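Local coordinates for Non-structural protein NS2 (Bluetongue virus, PDB 1UTY) that binds single-stranded RNA, the chain here being the N-terminal RNA-binding domain of this orbivirus phosphoprotein, at residues A[65-68]-A[73-76]; A[34-39]-A[50-55]; A[56-61]-A[77-82]. All blocks are in the same frame, centred on the assembly; numbering follows the deposited sequence.

Contact 1: residues A[65-68]-A[73-76]; sequences AYRI and DIIS
Arg67 reaches across to Ser76 and closes on its hydroxyl from the side, with two nitrogens on the same oxygen: NE to OG is 2.9 Å and NH2 to OG 3.0 Å. OG lies 14° out of the guanidinium plane, at the edge, and neither bond is straight, as expected when two N-H groups converge on one acceptor. The arginine starts with CG anti to the backbone N (chi1 179°) and then bends at chi3, which brings the edge of the guanidinium to Ser76 OG. CG2 of Ile74 packs obliquely against the same chain, 3.6 Å from Arg67 CG. A salt bridge from NH2 to Glu92 gives the guanidinium a second anchor and limits its rotation.

On the other face of the sheet, Ile68 and Ile75 lie side by side and point the same way, with Ile68 CG2 4.0 Å from Ile75 CD1. Beneath them the backbones exchange two bonds, Ile68 N to Ile75 O at 2.8 Å and Ile75 N to Ile68 O at 3.1 Å. Ile68 with Ile75 is thus the hydrogen-bonded pair, and Arg67 with Ser76 the adjacent non-hydrogen-bonded one. Both isoleucines also touch Tyr56, while Ile74 meets Gly71 of the second subunit. This is the antiparallel pairing of a beta hairpin, formed by strands 64-70 and 73-79, with a polar clasp on one face and an apolar pair on the other.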
loop_
_atom_site.group_PDB
_atom_site.type_symbol
_atom_site.label_atom_id
_atom_site.label_comp_id
_atom_site.label_asym_id
_atom_site.label_seq_id
_atom_site.Cartn_x
_atom_site.Cartn_y
_atom_site.Cartn_z
ATOM N N ALA A 65 7.209 -5.727 -8.286
ATOM C CA ALA A 65 7.513 -5.318 -6.932
ATOM C C ALA A 65 6.215 -5.319 -6.130
ATOM O O ALA A 65 5.266 -4.634 -6.490
ATOM C CB ALA A 65 8.111 -3.935 -6.942
ATOM N N TYR A 66 6.178 -6.101 -5.050
ATOM C CA TYR A 66 4.983 -6.234 -4.221
ATOM C C TYR A 66 5.296 -5.941 -2.751
ATOM O O TYR A 66 6.213 -6.514 -2.170
ATOM C CB TYR A 66 4.394 -7.636 -4.351
ATOM C CG TYR A 66 4.073 -8.055 -5.768
ATOM C CD1 TYR A 66 2.871 -7.696 -6.351
ATOM C CD2 TYR A 66 4.967 -8.826 -6.520
ATOM C CE1 TYR A 66 2.560 -8.075 -7.635
ATOM C CE2 TYR A 66 4.660 -9.226 -7.808
ATOM C CZ TYR A 66 3.448 -8.838 -8.355
ATOM O OH TYR A 66 3.092 -9.193 -9.624
ATOM N N ARG A 67 4.526 -5.035 -2.165
ATOM C CA ARG A 67 4.684 -4.686 -0.761
ATOM C C ARG A 67 3.421 -5.052 -0.005
ATOM O O ARG A 67 2.381 -4.427 -0.193
ATOM C CB ARG A 67 4.974 -3.193 -0.617
ATOM C CG ARG A 67 5.135 -2.697 0.814
ATOM C CD ARG A 67 5.845 -1.347 0.898
ATOM N NE ARG A 67 7.295 -1.508 1.083
ATOM C CZ ARG A 67 8.211 -0.551 0.872
ATOM N NH1 ARG A 67 7.850 0.667 0.431
ATOM N NH2 ARG A 67 9.495 -0.811 1.106
ATOM N N ILE A 68 3.503 -6.072 0.840
ATOM C CA ILE A 68 2.349 -6.433 1.648
ATOM C C ILE A 68 2.246 -5.495 2.837
ATOM O O ILE A 68 3.194 -5.362 3.593
ATOM C CB ILE A 68 2.420 -7.894 2.109
ATOM C CG1 ILE A 68 2.325 -8.836 0.908
ATOM C CG2 ILE A 68 1.307 -8.180 3.123
ATOM C CD1 ILE A 68 2.925 -10.225 1.150
ATOM N N ASP A 73 3.511 -4.422 10.194
ATOM C CA ASP A 73 4.229 -5.456 9.453
ATOM C C ASP A 73 4.174 -5.173 7.958
ATOM O O ASP A 73 3.103 -5.211 7.343
ATOM C CB ASP A 73 3.640 -6.839 9.737
ATOM C CG ASP A 73 3.876 -7.301 11.158
ATOM O OD1 ASP A 73 4.783 -6.774 11.840
ATOM O OD2 ASP A 73 3.193 -8.200 11.687
ATOM N N ILE A 74 5.338 -4.880 7.385
ATOM C CA ILE A 74 5.468 -4.579 5.960
ATOM C C ILE A 74 6.482 -5.540 5.338
ATOM O O ILE A 74 7.645 -5.583 5.759
ATOM C CB ILE A 74 5.893 -3.101 5.758
ATOM C CG1 ILE A 74 4.914 -2.153 6.466
ATOM C CG2 ILE A 74 5.907 -2.753 4.311
ATOM C CD1 ILE A 74 5.504 -0.839 6.902
ATOM N N ILE A 75 6.034 -6.312 4.352
ATOM C CA ILE A 75 6.900 -7.259 3.642
ATOM C C ILE A 75 7.103 -6.827 2.186
ATOM O O ILE A 75 6.142 -6.752 1.428
ATOM C CB ILE A 75 6.319 -8.694 3.711
ATOM C CG1 ILE A 75 5.910 -9.044 5.146
ATOM C CG2 ILE A 75 7.347 -9.708 3.220
ATOM C CD1 ILE A 75 4.455 -9.408 5.308
ATOM N N SER A 76 8.345 -6.542 1.808
ATOM C CA SER A 76 8.641 -6.062 0.456
ATOM C C SER A 76 9.280 -7.165 -0.364
ATOM O O SER A 76 10.282 -7.745 0.051
ATOM C CB SER A 76 9.585 -4.856 0.477
ATOM O OG SER A 76 9.069 -3.819 1.280
#

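Contact 2: residues A[34-39]-A[50-55]; sequences YCQIKI and NPEPKG
The loop that leads from strand 44-48 to strand 56-59 passes beside strand 34-39, and this contact is where its first residues meet side chains of that strand. Tyr34 makes the closest approach. The CE2 corner of its ring comes obliquely against the loop, 3.5 Å from Pro51 CD and 3.7 Å from Asn50 CA, and the neighbouring CZ is 3.8 Å from the same proline carbon. With CG anti to the carbonyl carbon (chi1 -52°), the ring is carried off the strand to slant across the start of the loop. Its hydroxyl is hydrogen-bonded to the backbone O of Pro145 of the second subunit, so the ring is held at both its side and its end.

Two residues on, Gln36 extends fully toward the loop. The Gln36 and Glu52 side chains cross at roughly a right angle, and their amide and carboxylate planes are 72° apart. Gln36 NE2 stands 3.7 Å from Glu52 OE1, too far for a hydrogen bond; that nitrogen is bonded instead to Asn11 OD1. The loop also braces itself: Asn50 ND2 reaches Pro51 O at 2.9 Å, approaching from above the carbonyl plane, and Glu52 to Gly55 form a type II turn closed by Gly55 N to Glu52 O at 3.0 Å. Asn50 ND2 also bonds Gln109 O, tying the loop to strand 97-110.

Strands 10-15 and 44-48 flank 34-39 in the sheet, strand 97-110 packs against Asn50, Glu52 and Pro53, and Leu144, Gly146 and Val147 of the second subunit lie against Tyr34, Asn50 and Pro51 respectively.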
loop_
_atom_site.group_PDB
_atom_site.type_symbol
_atom_site.label_atom_id
_atom_site.label_comp_id
_atom_site.label_asym_id
_atom_site.label_seq_id
_atom_site.Cartn_x
_atom_site.Cartn_y
_atom_site.Cartn_z
ATOM N N TYR A 34 1.706 -23.516 -4.399
ATOM C CA TYR A 34 2.406 -22.345 -3.841
ATOM C C TYR A 34 3.914 -22.447 -3.860
ATOM O O TYR A 34 4.481 -23.554 -3.853
ATOM C CB TYR A 34 1.967 -22.066 -2.401
ATOM C CG TYR A 34 0.479 -21.972 -2.253
ATOM C CD1 TYR A 34 -0.194 -20.768 -2.487
ATOM C CD2 TYR A 34 -0.270 -23.094 -1.888
ATOM C CE1 TYR A 34 -1.599 -20.689 -2.360
ATOM C CE2 TYR A 34 -1.662 -23.024 -1.766
ATOM C CZ TYR A 34 -2.317 -21.823 -1.994
ATOM O OH TYR A 34 -3.689 -21.777 -1.871
ATOM N N CYS A 35 4.561 -21.279 -3.861
ATOM C CA CYS A 35 5.945 -21.213 -3.438
ATOM C C CYS A 35 6.041 -20.505 -2.096
ATOM O O CYS A 35 5.736 -19.303 -1.997
ATOM C CB CYS A 35 6.821 -20.526 -4.478
ATOM S SG CYS A 35 8.570 -20.758 -4.135
ATOM N N GLN A 36 6.447 -21.237 -1.061
ATOM C CA GLN A 36 6.646 -20.617 0.246
ATOM C C GLN A 36 7.951 -19.809 0.321
ATOM O O GLN A 36 9.043 -20.329 0.009
ATOM C CB GLN A 36 6.619 -21.656 1.365
ATOM C CG GLN A 36 6.897 -21.081 2.751
ATOM C CD GLN A 36 7.002 -22.166 3.841
ATOM O OE1 GLN A 36 7.259 -23.331 3.540
ATOM N NE2 GLN A 36 6.822 -21.778 5.093
ATOM N N ILE A 37 7.821 -18.542 0.743
ATOM C CA ILE A 37 8.962 -17.721 1.137
ATOM C C ILE A 37 8.899 -17.428 2.631
ATOM O O ILE A 37 7.971 -16.792 3.108
ATOM C CB ILE A 37 9.008 -16.403 0.330
ATOM C CG1 ILE A 37 8.953 -16.721 -1.167
ATOM C CG2 ILE A 37 10.270 -15.589 0.696
ATOM C CD1 ILE A 37 8.779 -15.504 -2.035
ATOM N N LYS A 38 9.895 -17.914 3.358
ATOM C CA LYS A 38 9.982 -17.712 4.794
ATOM C C LYS A 38 11.088 -16.713 5.094
ATOM O O LYS A 38 12.233 -16.911 4.686
ATOM C CB LYS A 38 10.258 -19.025 5.510
ATOM C CG LYS A 38 10.287 -18.904 7.031
ATOM C CD LYS A 38 10.038 -20.258 7.702
ATOM C CE LYS A 38 11.322 -21.063 7.832
ATOM N NZ LYS A 38 11.079 -22.445 8.399
ATOM N N ILE A 39 10.730 -15.637 5.795
ATOM C CA ILE A 39 11.699 -14.605 6.182
ATOM C C ILE A 39 11.851 -14.635 7.689
ATOM O O ILE A 39 10.856 -14.725 8.399
ATOM C CB ILE A 39 11.229 -13.205 5.717
ATOM C CG1 ILE A 39 11.107 -13.149 4.202
ATOM C CG2 ILE A 39 12.214 -12.125 6.162
ATOM C CD1 ILE A 39 10.254 -11.991 3.734
ATOM N N ASN A 50 0.019 -25.977 0.586
ATOM C CA ASN A 50 -0.916 -25.083 1.262
ATOM C C ASN A 50 -0.257 -24.031 2.164
ATOM O O ASN A 50 0.846 -24.240 2.670
ATOM C CB ASN A 50 -2.001 -25.891 2.014
ATOM C CG ASN A 50 -1.464 -26.610 3.234
ATOM O OD1 ASN A 50 -1.048 -27.763 3.150
ATOM N ND2 ASN A 50 -1.466 -25.931 4.374
ATOM N N PRO A 51 -0.928 -22.899 2.352
ATOM C CA PRO A 51 -0.456 -21.889 3.306
ATOM C C PRO A 51 -0.631 -22.357 4.756
ATOM O O PRO A 51 -1.524 -23.133 5.061
ATOM C CB PRO A 51 -1.358 -20.685 3.025
ATOM C CG PRO A 51 -2.576 -21.253 2.434
ATOM C CD PRO A 51 -2.185 -22.501 1.692
ATOM N N GLU A 52 0.233 -21.866 5.628
ATOM C CA GLU A 52 0.225 -22.216 7.038
ATOM C C GLU A 52 -0.519 -21.128 7.800
ATOM O O GLU A 52 -0.701 -20.031 7.271
ATOM C CB GLU A 52 1.657 -22.300 7.544
ATOM C CG GLU A 52 2.502 -23.363 6.861
ATOM C CD GLU A 52 3.926 -23.401 7.394
ATOM O OE1 GLU A 52 4.421 -22.351 7.889
ATOM O OE2 GLU A 52 4.550 -24.485 7.313
ATOM N N PRO A 53 -0.956 -21.425 9.027
ATOM C CA PRO A 53 -1.626 -20.433 9.878
ATOM C C PRO A 53 -0.816 -19.151 10.029
ATOM O O PRO A 53 0.409 -19.192 10.058
ATOM C CB PRO A 53 -1.738 -21.147 11.221
ATOM C CG PRO A 53 -1.802 -22.573 10.855
ATOM C CD PRO A 53 -0.882 -22.745 9.679
ATOM N N LYS A 54 -1.505 -18.020 10.112
ATOM C CA LYS A 54 -0.851 -16.716 10.211
ATOM C C LYS A 54 -0.016 -16.371 8.963
ATOM O O LYS A 54 0.700 -15.382 8.945
ATOM C CB LYS A 54 -0.013 -16.628 11.502
ATOM N N GLY A 55 -0.126 -17.187 7.916
ATOM C CA GLY A 55 0.569 -16.938 6.665
ATOM C C GLY A 55 -0.125 -15.974 5.705
ATOM O O GLY A 55 -1.340 -15.706 5.813
#

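Contact 3: residues A[56-61]-A[77-82]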
loop_
_atom_site.group_PDB
_atom_site.type_symbol
_atom_site.label_atom_id
_atom_site.label_comp_id
_atom_site.label_asym_id
_atom_site.label_seq_id
_atom_site.Cartn_x
_atom_site.Cartn_y
_atom_site.Cartn_z
ATOM N N TYR A 56 0.658 -15.468 4.759
ATOM C CA TYR A 56 0.175 -14.563 3.715
ATOM C C TYR A 56 0.083 -15.332 2.411
ATOM O O TYR A 56 1.052 -15.982 2.009
ATOM C CB TYR A 56 1.140 -13.374 3.520
ATOM C CG TYR A 56 1.299 -12.511 4.748
ATOM C CD1 TYR A 56 2.088 -12.925 5.827
ATOM C CD2 TYR A 56 0.644 -11.291 4.845
ATOM C CE1 TYR A 56 2.208 -12.133 6.976
ATOM C CE2 TYR A 56 0.764 -10.501 5.973
ATOM C CZ TYR A 56 1.546 -10.925 7.025
ATOM O OH TYR A 56 1.661 -10.122 8.120
ATOM N N VAL A 57 -1.072 -15.280 1.762
ATOM C CA VAL A 57 -1.169 -15.767 0.400
ATOM C C VAL A 57 -1.001 -14.555 -0.501
ATOM O O VAL A 57 -1.792 -13.615 -0.469
ATOM C CB VAL A 57 -2.504 -16.491 0.109
ATOM C CG1 VAL A 57 -2.655 -16.785 -1.372
ATOM C CG2 VAL A 57 -2.606 -17.774 0.916
ATOM N N LEU A 58 0.073 -14.572 -1.270
ATOM C CA LEU A 58 0.339 -13.536 -2.227
ATOM C C LEU A 58 0.007 -14.084 -3.613
ATOM O O LEU A 58 0.804 -14.792 -4.237
ATOM C CB LEU A 58 1.798 -13.095 -2.123
ATOM C CG LEU A 58 2.244 -11.956 -3.049
ATOM C CD1 LEU A 58 1.274 -10.749 -2.944
ATOM C CD2 LEU A 58 3.701 -11.567 -2.745
ATOM N N ASN A 59 -1.208 -13.779 -4.052
ATOM C CA ASN A 59 -1.697 -14.120 -5.374
ATOM C C ASN A 59 -1.178 -13.037 -6.319
ATOM O O ASN A 59 -1.550 -11.856 -6.190
ATOM C CB ASN A 59 -3.223 -14.153 -5.315
ATOM C CG ASN A 59 -3.896 -14.532 -6.650
ATOM O OD1 ASN A 59 -3.270 -14.595 -7.692
ATOM N ND2 ASN A 59 -5.202 -14.744 -6.600
ATOM N N VAL A 60 -0.273 -13.407 -7.227
ATOM C CA VAL A 60 0.199 -12.455 -8.244
ATOM C C VAL A 60 -0.027 -12.976 -9.661
ATOM O O VAL A 60 -0.133 -14.180 -9.848
ATOM C CB VAL A 60 1.695 -12.012 -8.042
ATOM C CG1 VAL A 60 1.922 -11.485 -6.635
ATOM C CG2 VAL A 60 2.667 -13.116 -8.370
ATOM N N PRO A 61 -0.122 -12.076 -10.644
ATOM C CA PRO A 61 -0.287 -12.475 -12.054
ATOM C C PRO A 61 1.029 -12.597 -12.857
ATOM O O PRO A 61 0.985 -13.042 -14.012
ATOM C CB PRO A 61 -1.126 -11.329 -12.619
ATOM C CG PRO A 61 -0.566 -10.108 -11.866
ATOM C CD PRO A 61 -0.139 -10.607 -10.494
ATOM N N LEU A 77 8.719 -7.435 -1.537
ATOM C CA LEU A 77 9.183 -8.553 -2.343
ATOM C C LEU A 77 9.415 -8.155 -3.794
ATOM O O LEU A 77 8.566 -7.503 -4.429
ATOM C CB LEU A 77 8.193 -9.711 -2.287
ATOM C CG LEU A 77 7.786 -10.262 -0.928
ATOM C CD1 LEU A 77 6.402 -9.691 -0.525
ATOM C CD2 LEU A 77 7.771 -11.783 -0.979
ATOM N N MET A 78 10.577 -8.546 -4.301
ATOM C CA MET A 78 10.846 -8.494 -5.728
ATOM C C MET A 78 10.692 -9.889 -6.313
ATOM O O MET A 78 11.484 -10.788 -6.018
ATOM C CB MET A 78 12.254 -7.972 -5.988
ATOM C CG MET A 78 12.483 -6.539 -5.572
ATOM S SD MET A 78 11.342 -5.386 -6.371
ATOM C CE MET A 78 12.044 -3.892 -5.807
ATOM N N LEU A 79 9.659 -10.081 -7.125
ATOM C CA LEU A 79 9.467 -11.372 -7.792
ATOM C C LEU A 79 9.769 -11.215 -9.256
ATOM O O LEU A 79 9.023 -10.530 -9.972
ATOM C CB LEU A 79 8.040 -11.904 -7.589
ATOM C CG LEU A 79 7.519 -11.906 -6.146
ATOM C CD1 LEU A 79 6.084 -12.417 -6.101
ATOM C CD2 LEU A 79 8.456 -12.723 -5.181
ATOM N N THR A 80 10.867 -11.812 -9.708
ATOM C CA THR A 80 11.205 -11.736 -11.116
ATOM C C THR A 80 11.052 -13.101 -11.749
ATOM O O THR A 80 10.767 -14.069 -11.035
ATOM C CB THR A 80 12.638 -11.159 -11.353
ATOM O OG1 THR A 80 13.616 -12.127 -10.972
ATOM C CG2 THR A 80 12.903 -9.949 -10.449
ATOM N N PRO A 81 11.230 -13.186 -13.076
ATOM C CA PRO A 81 11.282 -14.484 -13.756
ATOM C C PRO A 81 12.512 -15.269 -13.323
ATOM O O PRO A 81 12.521 -16.492 -13.425
ATOM C CB PRO A 81 11.399 -14.115 -15.250
ATOM C CG PRO A 81 11.064 -12.665 -15.353
ATOM C CD PRO A 81 11.397 -12.061 -14.017
ATOM N N HIS A 82 13.540 -14.579 -12.834
ATOM C CA HIS A 82 14.801 -15.256 -12.524
ATOM C C HIS A 82 15.243 -15.158 -11.064
ATOM O O HIS A 82 16.358 -15.520 -10.747
ATOM C CB HIS A 82 15.916 -14.721 -13.432
ATOM C CG HIS A 82 15.636 -14.892 -14.894
ATOM N ND1 HIS A 82 15.436 -16.129 -15.474
ATOM C CD2 HIS A 82 15.507 -13.981 -15.888
ATOM C CE1 HIS A 82 15.206 -15.971 -16.766
ATOM N NE2 HIS A 82 15.243 -14.678 -17.043
#
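Leu58 and Leu77 reach toward one another, tip to tip, across the interior of the domain's curled mixed beta sheet. Strands 56-59 and 73-79 are not neighbours in that sheet; they face each other, with backbones about 10 Å apart (Leu58 CA to Leu77 CA is 10.2 Å), and only side chains bridge the gap. Alternate residues of each segment turn inward, Leu58 and Val60 from one side, Leu77 and Leu79 from the other, and all four are buried.

The orientations differ from pair to pair. In the first, methyl meets methyl: Leu58 CD2 is 4.0 Å from Leu77 CD1. Leu58 gets there by setting CG anti to its own N (chi1 -178°), whereas Leu77 holds CG anti to the carbonyl carbon. The same CD2 of Leu58 also comes 4.2 Å from Leu79 CD1, so one methyl is shared by two leucines of the facing strand. The second pair is angled: Val60 and Leu79 slant past each other, Val60 CG2 meeting Leu79 CD1 at 4.2 Å. Leu79 CD1 therefore touches both Leu58 and Val60, with the directions to Leu58 CD2 and Val60 CG2 about at right angles. These are ordinary van der Waals separations, and no hydrogen bond crosses the gap.

Other parts of the fold close round the cluster. Ile12 of strand 10-15 touches both Leu58 and Leu77, and Tyr66 of strand 64-70 lies on Val60. Beyond the strand the 77-82 segment turns toward the surface, where Thr80 makes an ST turn: its OG1 accepts a hydrogen bond from the backbone N of His82 at 3.1 Å.

Overall arrangement
Contacts 1 and 3 share strand 73-79: contact 1 pairs its first half with strand 64-70 next to it in the sheet, while contact 3 uses its far half to meet strand 56-59 across the interior. Chemistry follows place. Contact 1, partly buried, combines backbone bonds with a polar grip; contact 3 is buried and wholly apolar; contact 2, buried farther from the chain centre, joins a loop to strand 34-39 by ring packing and leans on the second subunit. The three also meet directly: Ala65 packs on Met78, Ile37 on Leu77 and Leu79, Pro51 on Val57, and Ile39 on Ile75.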